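Local coordinates for protein putative pectin lyase (Geobacillus virus E2, PDB 7CHU) that forms a trimeric phage tailspike that probably recognises, and perhaps cleaves, polysaccharide on the host cell surface, at residues 198-203 with 221-226; 283-288 with 316-321; 306-311 with 328-333. One frame throughout, in Å; residues are numbered along the deposited sequence.

Interaction 1: residues 198-203 with 221-226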
loop_
_atom_site.group_PDB
_atom_site.type_symbol
_atom_site.label_atom_id
_atom_site.label_comp_id
_atom_site.label_asym_id
_atom_site.label_seq_id
_atom_site.Cartn_x
_atom_site.Cartn_y
_atom_site.Cartn_z
ATOM N N ARG A 198 -6.861 13.512 9.796
ATOM C CA ARG A 198 -5.998 12.360 10.060
ATOM C C ARG A 198 -6.704 11.427 11.042
ATOM O O ARG A 198 -6.809 11.740 12.229
ATOM C CB ARG A 198 -4.644 12.806 10.624
ATOM C CG ARG A 198 -3.763 13.613 9.641
ATOM C CD ARG A 198 -3.402 12.802 8.422
ATOM N NE ARG A 198 -2.357 13.395 7.585
ATOM C CZ ARG A 198 -2.582 14.084 6.470
ATOM N NH1 ARG A 198 -3.838 14.297 6.033
ATOM N NH2 ARG A 198 -1.551 14.556 5.771
ATOM N N PHE A 199 -7.155 10.274 10.562
ATOM C CA PHE A 199 -7.880 9.302 11.369
ATOM C C PHE A 199 -7.091 7.989 11.398
ATOM O O PHE A 199 -6.535 7.572 10.373
ATOM C CB PHE A 199 -9.300 9.061 10.807
ATOM C CG PHE A 199 -10.189 10.287 10.802
ATOM C CD1 PHE A 199 -9.973 11.325 9.905
ATOM C CD2 PHE A 199 -11.253 10.386 11.688
ATOM C CE1 PHE A 199 -10.789 12.459 9.902
ATOM C CE2 PHE A 199 -12.088 11.512 11.690
ATOM C CZ PHE A 199 -11.856 12.551 10.800
ATOM N N LEU A 200 -7.032 7.337 12.565
ATOM C CA LEU A 200 -6.263 6.087 12.682
ATOM C C LEU A 200 -6.972 5.097 13.595
ATOM O O LEU A 200 -7.276 5.424 14.744
ATOM C CB LEU A 200 -4.843 6.362 13.213
ATOM C CG LEU A 200 -3.938 5.135 13.447
ATOM C CD1 LEU A 200 -3.652 4.396 12.128
ATOM C CD2 LEU A 200 -2.617 5.533 14.154
ATOM N N ASP A 201 -7.186 3.873 13.113
ATOM C CA ASP A 201 -7.644 2.756 13.954
ATOM C C ASP A 201 -8.835 3.168 14.830
ATOM O O ASP A 201 -8.742 3.299 16.052
ATOM C CB ASP A 201 -6.494 2.242 14.831
ATOM C CG ASP A 201 -5.350 1.619 14.009
ATOM O OD1 ASP A 201 -5.587 1.182 12.850
ATOM O OD2 ASP A 201 -4.207 1.569 14.538
ATOM N N PHE A 202 -9.956 3.424 14.179
ATOM C CA PHE A 202 -11.167 3.723 14.924
ATOM C C PHE A 202 -12.309 2.944 14.308
ATOM O O PHE A 202 -12.244 2.558 13.141
ATOM C CB PHE A 202 -11.458 5.226 14.986
ATOM C CG PHE A 202 -12.086 5.824 13.733
ATOM C CD1 PHE A 202 -11.325 6.123 12.633
ATOM C CD2 PHE A 202 -13.427 6.167 13.708
ATOM C CE1 PHE A 202 -11.891 6.717 11.512
ATOM C CE2 PHE A 202 -13.990 6.768 12.600
ATOM C CZ PHE A 202 -13.216 7.041 11.493
ATOM N N GLY A 203 -13.310 2.652 15.123
ATOM C CA GLY A 203 -14.427 1.806 14.717
ATOM C C GLY A 203 -15.734 2.565 14.735
ATOM O O GLY A 203 -15.932 3.461 15.561
ATOM N N ASN A 221 -6.740 11.434 5.377
ATOM C CA ASN A 221 -6.245 10.062 5.460
ATOM C C ASN A 221 -6.993 9.301 6.545
ATOM O O ASN A 221 -7.130 9.785 7.677
ATOM C CB ASN A 221 -4.751 10.011 5.780
ATOM C CG ASN A 221 -3.896 10.584 4.687
ATOM O OD1 ASN A 221 -4.344 10.759 3.557
ATOM N ND2 ASN A 221 -2.649 10.883 5.017
ATOM N N ILE A 222 -7.446 8.103 6.206
ATOM C CA ILE A 222 -8.199 7.250 7.114
ATOM C C ILE A 222 -7.564 5.870 7.062
ATOM O O ILE A 222 -7.726 5.147 6.075
ATOM C CB ILE A 222 -9.690 7.194 6.746
ATOM C CG1 ILE A 222 -10.293 8.604 6.817
ATOM C CG2 ILE A 222 -10.446 6.215 7.673
ATOM C CD1 ILE A 222 -11.644 8.725 6.136
ATOM N N ILE A 223 -6.841 5.504 8.120
ATOM C CA ILE A 223 -6.062 4.273 8.180
ATOM C C ILE A 223 -6.697 3.344 9.202
ATOM O O ILE A 223 -6.948 3.752 10.334
ATOM C CB ILE A 223 -4.591 4.578 8.538
ATOM C CG1 ILE A 223 -3.990 5.578 7.546
ATOM C CG2 ILE A 223 -3.734 3.293 8.612
ATOM C CD1 ILE A 223 -2.610 6.098 7.992
ATOM N N GLY A 224 -6.950 2.092 8.811
ATOM C CA GLY A 224 -7.397 1.090 9.769
ATOM C C GLY A 224 -8.819 1.246 10.289
ATOM O O GLY A 224 -9.158 0.688 11.354
ATOM N N LEU A 225 -9.673 1.976 9.574
ATOM C CA LEU A 225 -11.074 2.075 9.981
ATOM C C LEU A 225 -11.736 0.701 9.969
ATOM O O LEU A 225 -11.552 -0.088 9.034
ATOM C CB LEU A 225 -11.838 3.029 9.056
ATOM C CG LEU A 225 -13.377 2.985 9.092
ATOM C CD1 LEU A 225 -13.926 3.535 10.408
ATOM C CD2 LEU A 225 -14.008 3.730 7.922
ATOM N N TYR A 226 -12.508 0.420 11.018
ATOM C CA TYR A 226 -13.323 -0.790 11.137
ATOM C C TYR A 226 -14.791 -0.351 11.111
ATOM O O TYR A 226 -15.234 0.399 11.986
ATOM C CB TYR A 226 -12.979 -1.513 12.431
ATOM C CG TYR A 226 -13.646 -2.833 12.697
ATOM C CD1 TYR A 226 -13.801 -3.782 11.692
ATOM C CD2 TYR A 226 -14.077 -3.153 13.981
ATOM C CE1 TYR A 226 -14.387 -5.027 11.954
ATOM C CE2 TYR A 226 -14.661 -4.380 14.255
ATOM C CZ TYR A 226 -14.815 -5.319 13.238
ATOM O OH TYR A 226 -15.403 -6.543 13.512
#
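R198 and N221 extend together from successive turns of a right-handed parallel beta-helix, the pectate lyase-like fold. Their flat groups are stacked, with the guanidinium and amide planes 22° apart. N221 ND2 sits over the centre of the guanidinium, 3.5 Å from R198 CZ. The R198 chain bends at chi2, which brings its end back over the asparagine. R198 NE forms a salt bridge with D201 of the second subunit, and NH2 bonds to G224 O of that subunit.

L200 and I223 share the R198 face of the strands, and L200 CD1 touches I223 CG2 at 3.7 Å. F199 and I222 run alongside each other on the other face, toward the inside of the coil. The F199 ring turns its edge to N221 O.

Between the parallel strands, F199 N bonds to N221 O, I223 N to F199 O, and D201 N to I223 O at 2.8 Å. The chain then turns a corner at D201 and G224. G224 has positive phi, and D201 OD1 lies 3.6 Å from its CA. D201 OD2 forms a salt bridge with K176, and OD1 forms one with R198 NE of the third subunit. The corner thus belongs to the trimer interface.

Beyond the corner the strands pair again through Y226 N and F202 O. The first torsion of F202 (79°) puts CG between the backbone N and C, and the ring offers one face to L225. L225 CD1 makes a CH-pi contact there, 3.9 Å from the ring centroid and 15° off the normal.

Interaction 2: residues 283-288 with 316-321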
loop_
_atom_site.group_PDB
_atom_site.type_symbol
_atom_site.label_atom_id
_atom_site.label_comp_id
_atom_site.label_asym_id
_atom_site.label_seq_id
_atom_site.Cartn_x
_atom_site.Cartn_y
_atom_site.Cartn_z
ATOM N N GLN A 283 -9.304 7.192 -2.682
ATOM C CA GLN A 283 -8.525 5.964 -2.791
ATOM C C GLN A 283 -8.940 4.964 -1.726
ATOM O O GLN A 283 -9.266 5.344 -0.597
ATOM C CB GLN A 283 -7.022 6.247 -2.661
ATOM C CG GLN A 283 -6.485 7.272 -3.659
ATOM C CD GLN A 283 -5.024 7.046 -4.005
ATOM O OE1 GLN A 283 -4.438 6.016 -3.638
ATOM N NE2 GLN A 283 -4.429 7.992 -4.732
ATOM N N PHE A 284 -8.888 3.684 -2.097
ATOM C CA PHE A 284 -9.074 2.551 -1.197
ATOM C C PHE A 284 -7.892 1.619 -1.429
ATOM O O PHE A 284 -7.798 0.997 -2.490
ATOM C CB PHE A 284 -10.397 1.843 -1.469
ATOM C CG PHE A 284 -11.589 2.733 -1.236
ATOM C CD1 PHE A 284 -12.028 3.589 -2.232
ATOM C CD2 PHE A 284 -12.217 2.746 -0.011
ATOM C CE1 PHE A 284 -13.094 4.466 -2.007
ATOM C CE2 PHE A 284 -13.309 3.617 0.231
ATOM C CZ PHE A 284 -13.741 4.466 -0.768
ATOM N N ILE A 285 -6.984 1.538 -0.456
ATOM C CA ILE A 285 -5.741 0.779 -0.598
ATOM C C ILE A 285 -5.791 -0.377 0.395
ATOM O O ILE A 285 -5.805 -0.163 1.612
ATOM C CB ILE A 285 -4.502 1.661 -0.383
ATOM C CG1 ILE A 285 -4.518 2.835 -1.387
ATOM C CG2 ILE A 285 -3.191 0.805 -0.477
ATOM C CD1 ILE A 285 -3.485 3.929 -1.079
ATOM N N GLY A 286 -5.828 -1.595 -0.117
ATOM C CA GLY A 286 -5.794 -2.740 0.767
ATOM C C GLY A 286 -7.041 -2.945 1.590
ATOM O O GLY A 286 -6.979 -3.596 2.631
ATOM N N CYS A 287 -8.189 -2.452 1.129
ATOM C CA CYS A 287 -9.380 -2.501 1.958
ATOM C C CYS A 287 -10.152 -3.802 1.759
ATOM O O CYS A 287 -10.040 -4.481 0.730
ATOM C CB CYS A 287 -10.272 -1.282 1.697
ATOM S SG CYS A 287 -9.490 0.306 2.166
ATOM N N LYS A 288 -10.893 -4.174 2.801
ATOM C CA LYS A 288 -11.724 -5.378 2.827
ATOM C C LYS A 288 -13.197 -4.987 2.689
ATOM O O LYS A 288 -13.656 -4.101 3.406
ATOM C CB LYS A 288 -11.516 -6.128 4.148
ATOM C CG LYS A 288 -12.538 -7.244 4.421
ATOM C CD LYS A 288 -12.178 -7.983 5.700
ATOM C CE LYS A 288 -13.178 -9.047 6.060
ATOM N NZ LYS A 288 -12.643 -9.959 7.107
ATOM N N VAL A 316 -8.970 1.989 -6.607
ATOM C CA VAL A 316 -9.320 0.832 -5.792
ATOM C C VAL A 316 -8.178 -0.171 -5.951
ATOM O O VAL A 316 -8.158 -0.977 -6.895
ATOM C CB VAL A 316 -10.683 0.243 -6.193
ATOM C CG1 VAL A 316 -11.095 -0.866 -5.245
ATOM C CG2 VAL A 316 -11.773 1.364 -6.248
ATOM N N MET A 317 -7.222 -0.115 -5.019
ATOM C CA MET A 317 -5.949 -0.812 -5.118
ATOM C C MET A 317 -5.910 -2.004 -4.172
ATOM O O MET A 317 -6.058 -1.846 -2.954
ATOM C CB MET A 317 -4.783 0.128 -4.812
ATOM C CG MET A 317 -4.817 1.434 -5.585
ATOM S SD MET A 317 -4.649 1.211 -7.375
ATOM C CE MET A 317 -2.994 0.511 -7.491
ATOM N N ASN A 318 -5.660 -3.182 -4.739
ATOM C CA ASN A 318 -5.502 -4.435 -3.995
ATOM C C ASN A 318 -6.548 -4.551 -2.881
ATOM O O ASN A 318 -6.247 -4.724 -1.699
ATOM C CB ASN A 318 -4.055 -4.618 -3.464
ATOM C CG ASN A 318 -3.413 -3.325 -2.929
ATOM O OD1 ASN A 318 -3.057 -2.406 -3.693
ATOM N ND2 ASN A 318 -3.220 -3.270 -1.614
ATOM N N CYS A 319 -7.811 -4.448 -3.285
ATOM C CA CYS A 319 -8.897 -4.616 -2.337
ATOM C C CYS A 319 -9.539 -5.980 -2.500
ATOM O O CYS A 319 -9.471 -6.616 -3.563
ATOM C CB CYS A 319 -9.952 -3.505 -2.465
ATOM S SG CYS A 319 -9.335 -1.832 -2.084
ATOM N N TYR A 320 -10.172 -6.413 -1.419
ATOM C CA TYR A 320 -10.778 -7.729 -1.286
ATOM C C TYR A 320 -12.296 -7.565 -1.234
ATOM O O TYR A 320 -12.819 -6.841 -0.373
ATOM C CB TYR A 320 -10.252 -8.406 -0.017
ATOM C CG TYR A 320 -11.092 -9.553 0.521
ATOM C CD1 TYR A 320 -11.342 -10.698 -0.238
ATOM C CD2 TYR A 320 -11.616 -9.489 1.804
ATOM C CE1 TYR A 320 -12.101 -11.745 0.272
ATOM C CE2 TYR A 320 -12.363 -10.508 2.318
ATOM C CZ TYR A 320 -12.606 -11.626 1.557
ATOM O OH TYR A 320 -13.367 -12.605 2.125
ATOM N N PHE A 321 -12.995 -8.218 -2.164
ATOM C CA PHE A 321 -14.450 -8.184 -2.248
ATOM C C PHE A 321 -14.987 -9.597 -2.101
ATOM O O PHE A 321 -14.515 -10.511 -2.792
ATOM C CB PHE A 321 -14.912 -7.610 -3.593
ATOM C CG PHE A 321 -14.651 -6.133 -3.746
ATOM C CD1 PHE A 321 -13.397 -5.673 -4.164
ATOM C CD2 PHE A 321 -15.659 -5.211 -3.476
ATOM C CE1 PHE A 321 -13.145 -4.307 -4.296
ATOM C CE2 PHE A 321 -15.424 -3.834 -3.613
ATOM C CZ PHE A 321 -14.175 -3.384 -4.032
#
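C319 SG packs tightly against the end of strand 283-285 and the bend at G286 and C287. It comes within 3.2 Å of F284 O. It lies 3.9 Å from both F284 CB and C287 CB, and it accepts a long hydrogen bond from C287 N at 3.5 Å. Its first torsion (-63°) sets the sulfur beside its own backbone N, facing the other turn. The cysteines here touch through CB and sulfur and form no disulfide.

Backbone bonds close both flanks of this packing. M317 N gives its hydrogen to F284 O, and G286 N gives one to M317 O in a nearly straight bond of 176°. After the bend, Y320 N bonds to C287 O at 2.9 Å. Two neighbouring coils of the parallel beta-helix meet here, each bending between two short strands. G286 and N318 take positive phi at the bends, and G286 CA comes within 3.2 Å of N318 O. Inside the coil, F284 stacks on F255.

On the outward side the loose pair is I285 with M317, whose CG1 and CB are 4.4 Å apart. K288 on Y320 is a close edge contact on that same side: the extended lysine chain follows the ring edge, with K288 CG 3.6 Å from Y320 CD2. This side faces other subunits more than solvent, although Y320 is partly exposed. K288 NZ forms a salt bridge with D219 of the third subunit, and N318 ND2 bonds to Q283 OE1 of that subunit.

Interaction 3: residues 306-311 with 328-333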
loop_
_atom_site.group_PDB
_atom_site.type_symbol
_atom_site.label_atom_id
_atom_site.label_comp_id
_atom_site.label_asym_id
_atom_site.label_seq_id
_atom_site.Cartn_x
_atom_site.Cartn_y
_atom_site.Cartn_z
ATOM N N HIS A 306 -21.437 -3.527 -3.006
ATOM C CA HIS A 306 -20.445 -3.324 -1.953
ATOM C C HIS A 306 -19.872 -1.926 -2.047
ATOM O O HIS A 306 -19.686 -1.263 -1.027
ATOM C CB HIS A 306 -19.308 -4.361 -2.021
ATOM C CG HIS A 306 -19.610 -5.655 -1.316
ATOM N ND1 HIS A 306 -20.893 -6.088 -1.068
ATOM C CD2 HIS A 306 -18.788 -6.603 -0.793
ATOM C CE1 HIS A 306 -20.851 -7.252 -0.440
ATOM N NE2 HIS A 306 -19.586 -7.582 -0.251
ATOM N N MET A 307 -19.608 -1.450 -3.263
ATOM C CA MET A 307 -19.182 -0.067 -3.471
ATOM C C MET A 307 -20.025 0.526 -4.588
ATOM O O MET A 307 -19.991 0.019 -5.714
ATOM C CB MET A 307 -17.693 0.009 -3.833
ATOM C CG MET A 307 -17.257 1.432 -4.228
ATOM S SD MET A 307 -15.511 1.575 -4.655
ATOM C CE MET A 307 -14.755 1.145 -3.090
ATOM N N TYR A 308 -20.776 1.597 -4.297
ATOM C CA TYR A 308 -21.434 2.379 -5.348
ATOM C C TYR A 308 -20.552 3.573 -5.668
ATOM O O TYR A 308 -20.353 4.438 -4.814
ATOM C CB TYR A 308 -22.832 2.855 -4.943
ATOM C CG TYR A 308 -23.439 3.764 -5.980
ATOM C CD1 TYR A 308 -23.781 3.272 -7.244
ATOM C CD2 TYR A 308 -23.656 5.115 -5.716
ATOM C CE1 TYR A 308 -24.325 4.094 -8.219
ATOM C CE2 TYR A 308 -24.202 5.950 -6.681
ATOM C CZ TYR A 308 -24.536 5.436 -7.934
ATOM O OH TYR A 308 -25.080 6.265 -8.892
ATOM N N LEU A 309 -19.990 3.610 -6.872
ATOM C CA LEU A 309 -18.959 4.591 -7.222
ATOM C C LEU A 309 -19.491 5.617 -8.228
ATOM O O LEU A 309 -19.147 5.589 -9.406
ATOM C CB LEU A 309 -17.745 3.855 -7.760
ATOM C CG LEU A 309 -16.482 4.615 -8.134
ATOM C CD1 LEU A 309 -16.285 5.724 -7.135
ATOM C CD2 LEU A 309 -15.258 3.652 -8.163
ATOM N N ASP A 310 -20.324 6.556 -7.742
ATOM C CA ASP A 310 -20.664 7.760 -8.513
ATOM C C ASP A 310 -19.571 8.798 -8.262
ATOM O O ASP A 310 -19.715 9.734 -7.463
ATOM C CB ASP A 310 -22.048 8.280 -8.139
ATOM C CG ASP A 310 -22.451 9.550 -8.908
ATOM O OD1 ASP A 310 -21.913 9.843 -10.012
ATOM O OD2 ASP A 310 -23.332 10.265 -8.384
ATOM N N GLY A 311 -18.456 8.620 -8.973
ATOM C CA GLY A 311 -17.276 9.455 -8.804
ATOM C C GLY A 311 -16.276 9.196 -9.910
ATOM O O GLY A 311 -16.416 8.253 -10.696
ATOM N N PHE A 328 -20.323 -5.994 -7.234
ATOM C CA PHE A 328 -19.371 -5.633 -6.209
ATOM C C PHE A 328 -18.999 -4.140 -6.291
ATOM O O PHE A 328 -18.933 -3.455 -5.269
ATOM C CB PHE A 328 -18.057 -6.426 -6.393
ATOM C CG PHE A 328 -18.044 -7.789 -5.741
ATOM C CD1 PHE A 328 -18.320 -7.938 -4.391
ATOM C CD2 PHE A 328 -17.725 -8.923 -6.481
ATOM C CE1 PHE A 328 -18.298 -9.188 -3.796
ATOM C CE2 PHE A 328 -17.701 -10.175 -5.891
ATOM C CZ PHE A 328 -17.990 -10.307 -4.546
ATOM N N ILE A 329 -18.755 -3.645 -7.510
ATOM C CA ILE A 329 -18.470 -2.232 -7.741
ATOM C C ILE A 329 -19.388 -1.762 -8.857
ATOM O O ILE A 329 -19.237 -2.192 -10.007
ATOM C CB ILE A 329 -17.007 -1.958 -8.122
ATOM C CG1 ILE A 329 -16.028 -2.582 -7.115
ATOM C CG2 ILE A 329 -16.756 -0.430 -8.214
ATOM C CD1 ILE A 329 -14.582 -2.435 -7.515
ATOM N N LYS A 330 -20.308 -0.852 -8.541
ATOM C CA LYS A 330 -21.221 -0.278 -9.528
ATOM C C LYS A 330 -20.719 1.122 -9.863
ATOM O O LYS A 330 -20.758 2.020 -9.015
ATOM C CB LYS A 330 -22.640 -0.251 -8.975
ATOM C CG LYS A 330 -23.723 0.027 -9.964
ATOM C CD LYS A 330 -25.060 0.189 -9.236
ATOM C CE LYS A 330 -26.195 -0.566 -9.904
ATOM N NZ LYS A 330 -26.164 -2.050 -9.620
ATOM N N VAL A 331 -20.199 1.296 -11.076
ATOM C CA VAL A 331 -19.483 2.513 -11.454
ATOM C C VAL A 331 -20.407 3.422 -12.252
ATOM O O VAL A 331 -21.070 2.976 -13.199
ATOM C CB VAL A 331 -18.223 2.190 -12.278
ATOM C CG1 VAL A 331 -17.512 3.482 -12.715
ATOM C CG2 VAL A 331 -17.272 1.257 -11.500
ATOM N N LYS A 332 -20.410 4.710 -11.896
ATOM C CA LYS A 332 -20.983 5.771 -12.698
ATOM C C LYS A 332 -19.936 6.875 -12.649
ATOM O O LYS A 332 -19.970 7.757 -11.783
ATOM C CB LYS A 332 -22.342 6.233 -12.155
ATOM C CG LYS A 332 -23.005 7.404 -12.933
ATOM C CD LYS A 332 -24.202 7.928 -12.116
ATOM C CE LYS A 332 -24.908 9.095 -12.782
ATOM N NZ LYS A 332 -24.084 10.329 -12.796
ATOM N N GLY A 333 -18.997 6.822 -13.578
ATOM C CA GLY A 333 -17.926 7.795 -13.608
ATOM C C GLY A 333 -16.798 7.357 -14.521
ATOM O O GLY A 333 -16.864 6.314 -15.179
HETATM O O HOH W 1 -24.255 11.896 -10.445
#
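Two adjacent rungs of the parallel beta-helix wall meet here, strands 307-309 and 329-331, running 12° from parallel. Their backbones alternate as donor and acceptor. M307 N bonds to F328 O, K330 N to M307 O, L309 N to K330 O at 2.8 Å, and K332 N to L309 O.

M307, L309, I329 and V331 face the interior of the coil. Here the apolar contacts are light: M307 SD and L309 CD2 each lie 4.3 Å from I329 CG2.

H306 and F328 are neighbours across the gap just before the strands. The edge of F328 meets the face of H306 in a T-shaped pair, with centroids 5.3 Å apart and planes at 75°. H306 NE2 bonds to Y322 O, which helps to fix the imidazole ring.

On the outer face, K330 CD meets Y308 CD1 at 3.9 Å, and K330 NZ forms a salt bridge with D327. K332 runs beside Y308 and D310, its CD 3.7 Å from Y308 OH. D310, at the centre of an inverse gamma turn, forms a long salt bridge from OD1 to K332 NZ at 3.6 Å. One water also bridges D310 OD2 and K332 NZ.

R278 is the stronger partner of D310. The aspartate therefore has two positive partners. Its OD1 takes both R278 and K332, and the water adds a second path from OD2 to K332 NZ on the exposed side.

Overall arrangement
All three contacts join successive coils of one beta-helix, and all are largely buried. Interactions 1 and 2 each run round the same kind of bend, from one face of the coil to the next, with centres about 14 Å apart. Their charged and amide groups are used at the trimer interface. Interaction 3 belongs to a different wall, which no other chain touches at this point. Its charged groups pair within the chain and with water, and the exposed K332 puts it partly at the surface. Interactions 2 and 3 meet across the coil interior: F321 CB packs on F328 CD1 at 3.5 Å, and F284 CD1 on M307 CE. Interaction 1 stays separate, about 11 Å from interaction 3 at the nearest atoms.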